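Local coordinates for 5-carboxymethyl-2-hydroxymuconate delta-isomerase (Bordetella bronchiseptica, PDB 4JJ9), which probably isomerises 5-carboxymethyl-2-hydroxymuconate in the homoprotocatechuate catabolic pathway, working as a trimer, at residues Y78-G83 with G94-A99. Sequence-based numbering, arbitrary orientation.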
ATOM      1  N   TYR A  78      -5.992 -14.331   1.737  1.00  8.95           N
ATOM      2  CA  TYR A  78      -6.497 -13.798   0.479  1.00  9.08           C
ATOM      3  C   TYR A  78      -7.689 -14.611   0.012  1.00  9.23           C
ATOM      4  O   TYR A  78      -7.919 -15.741   0.484  1.00  9.73           O
ATOM      5  CB  TYR A  78      -5.391 -13.795  -0.592  1.00  8.73           C
ATOM      6  CG  TYR A  78      -4.640 -15.105  -0.680  1.00  8.92           C
ATOM      7  CD1 TYR A  78      -3.484 -15.311   0.075  1.00 10.52           C
ATOM      8  CD2 TYR A  78      -5.083 -16.133  -1.512  1.00 10.36           C
ATOM      9  CE1 TYR A  78      -2.794 -16.504   0.023  1.00 11.72           C
ATOM     10  CE2 TYR A  78      -4.391 -17.342  -1.569  1.00 12.16           C
ATOM     11  CZ  TYR A  78      -3.247 -17.510  -0.801  1.00 13.01           C
ATOM     12  OH  TYR A  78      -2.544 -18.698  -0.838  1.00 14.64           O
ATOM     13  N   ALA A  79      -8.459 -14.006  -0.884  1.00  9.09           N
ATOM     14  CA  ALA A  79      -9.564 -14.663  -1.568  1.00  8.99           C
ATOM     15  C   ALA A  79      -9.527 -14.202  -3.004  1.00  9.36           C
ATOM     16  O   ALA A  79      -9.402 -13.006  -3.282  1.00  9.39           O
ATOM     17  CB  ALA A  79     -10.891 -14.307  -0.921  1.00  8.68           C
ATOM     18  N   ILE A  80      -9.606 -15.155  -3.929  1.00  9.52           N
ATOM     19  CA  ILE A  80      -9.435 -14.831  -5.341  1.00 10.05           C
ATOM     20  C   ILE A  80     -10.597 -15.417  -6.120  1.00 10.67           C
ATOM     21  O   ILE A  80     -10.921 -16.605  -5.961  1.00 11.11           O
ATOM     22  CB  ILE A  80      -8.108 -15.416  -5.903  1.00  9.77           C
ATOM     23  CG1 ILE A  80      -6.896 -14.906  -5.116  1.00 10.58           C
ATOM     24  CG2 ILE A  80      -7.963 -15.111  -7.401  1.00  9.39           C
ATOM     25  CD1 ILE A  80      -5.647 -15.740  -5.345  1.00 12.91           C
ATOM     26  N   ALA A  81     -11.222 -14.571  -6.941  1.00 11.33           N
ATOM     27  CA  ALA A  81     -12.259 -15.005  -7.880  1.00 12.28           C
ATOM     28  C   ALA A  81     -13.351 -15.795  -7.166  1.00 13.26           C
ATOM     29  O   ALA A  81     -13.829 -15.371  -6.112  1.00 13.49           O
ATOM     30  CB  ALA A  81     -11.629 -15.803  -9.036  1.00 11.84           C
ATOM     31  N   ASP A  82     -13.729 -16.953  -7.707  1.00 14.27           N
ATOM     32  CA  ASP A  82     -14.817 -17.734  -7.128  1.00 15.65           C
ATOM     33  C   ASP A  82     -14.354 -18.737  -6.067  1.00 16.30           C
ATOM     34  O   ASP A  82     -15.129 -19.593  -5.645  1.00 17.57           O
ATOM     35  CB  ASP A  82     -15.586 -18.469  -8.237  1.00 15.48           C
ATOM     36  CG  ASP A  82     -14.753 -19.549  -8.918  1.00 16.98           C
ATOM     37  OD1 ASP A  82     -13.523 -19.610  -8.691  1.00 16.25           O
ATOM     38  OD2 ASP A  82     -15.341 -20.352  -9.678  1.00 16.37           O
ATOM     39  N   GLY A  83     -13.087 -18.666  -5.674  1.00 16.25           N
ATOM     40  CA  GLY A  83     -12.569 -19.551  -4.639  1.00 16.99           C
ATOM     41  C   GLY A  83     -12.218 -20.962  -5.083  1.00 16.96           C
ATOM     42  O   GLY A  83     -11.946 -21.823  -4.245  1.00 17.54           O
ATOM     43  N   GLY A  94      -7.867 -25.545  -8.790  1.00 14.36           N
ATOM     44  CA  GLY A  94      -8.654 -24.409  -8.299  1.00 14.47           C
ATOM     45  C   GLY A  94      -7.912 -23.557  -7.276  1.00 14.54           C
ATOM     46  O   GLY A  94      -8.506 -22.674  -6.638  1.00 14.82           O
ATOM     47  N   ASP A  95      -6.618 -23.825  -7.113  1.00 14.27           N
ATOM     48  CA  ASP A  95      -5.778 -23.088  -6.176  1.00 14.13           C
ATOM     49  C   ASP A  95      -5.184 -21.896  -6.927  1.00 12.53           C
ATOM     50  O   ASP A  95      -4.081 -21.980  -7.454  1.00 12.56           O
ATOM     51  CB  ASP A  95      -4.657 -23.991  -5.639  1.00 15.09           C
ATOM     52  CG  ASP A  95      -3.931 -23.397  -4.427  1.00 19.36           C
ATOM     53  OD1 ASP A  95      -4.263 -22.271  -3.993  1.00 23.57           O
ATOM     54  OD2 ASP A  95      -3.012 -24.073  -3.898  1.00 23.97           O
ATOM     55  N   TYR A  96      -5.930 -20.799  -6.987  1.00 11.05           N
ATOM     56  CA  TYR A  96      -5.524 -19.658  -7.797  1.00  9.93           C
ATOM     57  C   TYR A  96      -4.483 -18.805  -7.081  1.00  9.79           C
ATOM     58  O   TYR A  96      -4.361 -18.851  -5.850  1.00 10.20           O
ATOM     59  CB  TYR A  96      -6.706 -18.732  -8.095  1.00  9.56           C
ATOM     60  CG  TYR A  96      -7.977 -19.373  -8.591  1.00  9.77           C
ATOM     61  CD1 TYR A  96      -7.956 -20.416  -9.522  1.00 10.19           C
ATOM     62  CD2 TYR A  96      -9.210 -18.889  -8.167  1.00 10.70           C
ATOM     63  CE1 TYR A  96      -9.150 -20.981  -9.982  1.00 10.40           C
ATOM     64  CE2 TYR A  96     -10.401 -19.441  -8.623  1.00 11.65           C
ATOM     65  CZ  TYR A  96     -10.362 -20.486  -9.529  1.00 11.90           C
ATOM     66  OH  TYR A  96     -11.558 -21.016  -9.973  1.00 13.58           O
ATOM     67  N   GLY A  97      -3.776 -18.003  -7.866  1.00  9.10           N
ATOM     68  CA  GLY A  97      -2.884 -16.969  -7.333  1.00  9.23           C
ATOM     69  C   GLY A  97      -3.168 -15.624  -7.969  1.00  9.00           C
ATOM     70  O   GLY A  97      -3.924 -15.528  -8.936  1.00  8.43           O
ATOM     71  N   PHE A  98      -2.571 -14.567  -7.418  1.00  9.21           N
ATOM     72  CA  PHE A  98      -2.695 -13.235  -8.020  1.00 10.33           C
ATOM     73  C   PHE A  98      -1.451 -12.449  -7.654  1.00  9.70           C
ATOM     74  O   PHE A  98      -0.936 -12.588  -6.548  1.00 10.33           O
ATOM     75  CB  PHE A  98      -3.963 -12.487  -7.540  1.00 10.81           C
ATOM     76  CG  PHE A  98      -4.538 -11.525  -8.573  1.00 15.71           C
ATOM     77  CD1 PHE A  98      -3.898 -10.322  -8.869  1.00 17.72           C
ATOM     78  CD2 PHE A  98      -5.727 -11.834  -9.249  1.00 19.12           C
ATOM     79  CE1 PHE A  98      -4.414  -9.454  -9.839  1.00 19.34           C
ATOM     80  CE2 PHE A  98      -6.258 -10.971 -10.211  1.00 20.85           C
ATOM     81  CZ  PHE A  98      -5.595  -9.780 -10.511  1.00 19.93           C
ATOM     82  N   ALA A  99      -0.945 -11.664  -8.604  1.00  9.10           N
ATOM     83  CA  ALA A  99       0.061 -10.638  -8.300  1.00  8.69           C
ATOM     84  C   ALA A  99      -0.374  -9.303  -8.903  1.00  9.07           C
ATOM     85  O   ALA A  99      -0.808  -9.238 -10.060  1.00  8.65           O
ATOM     86  CB  ALA A  99       1.451 -11.043  -8.799  1.00  8.73           C
TER
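Ile80, at the end of strand 69-80, faces Tyr96 with CA atoms 6.7 Å apart, and a type II' beta turn from Ile80 to Gly83, closed by Gly83 N to Ile80 O at 3.0 Å, curls past the tyrosine ring. In the 2-1-3-4 mixed sheet of this trimeric isomerase the strands 69-80 and 97-105 are not neighbours: strand 25-31 lies between them, and Phe98 pairs through its backbone with Ser31. The contact therefore depends on side chains. Ile80 supplies both branches: with CG1 beside the backbone N (chi1 -58°), CG2 is left anti to that N and meets Tyr96 CB at 3.9 Å, whereas CD1 rests on the backbone, 3.6 Å from Gly97 C. The Tyr96 ring takes different neighbours on different sides. Gly94 O sits 3.6 Å above the ring plane, over its centre; Ile80 O lies at the edge, in plane; and Ala81 CB approaches CE2 obliquely. The sheet runs on into a second subunit, paired antiparallel with Tyr78 and Ala79; Leu158 of that subunit packs on Ile80 and its Arg45 hydrogen-bonds Ala81 O. Asp82 ties the turn to the start of helix 85-89, OD1 accepting from Gly84 N and OD2 from Ala86 N. Its carboxylate is nearly coplanar with the Tyr96 ring, 11° between planes, and the syn lone pair of Asp82 OD1 receives the hydrogen bond from Tyr96 OH at 2.7 Å.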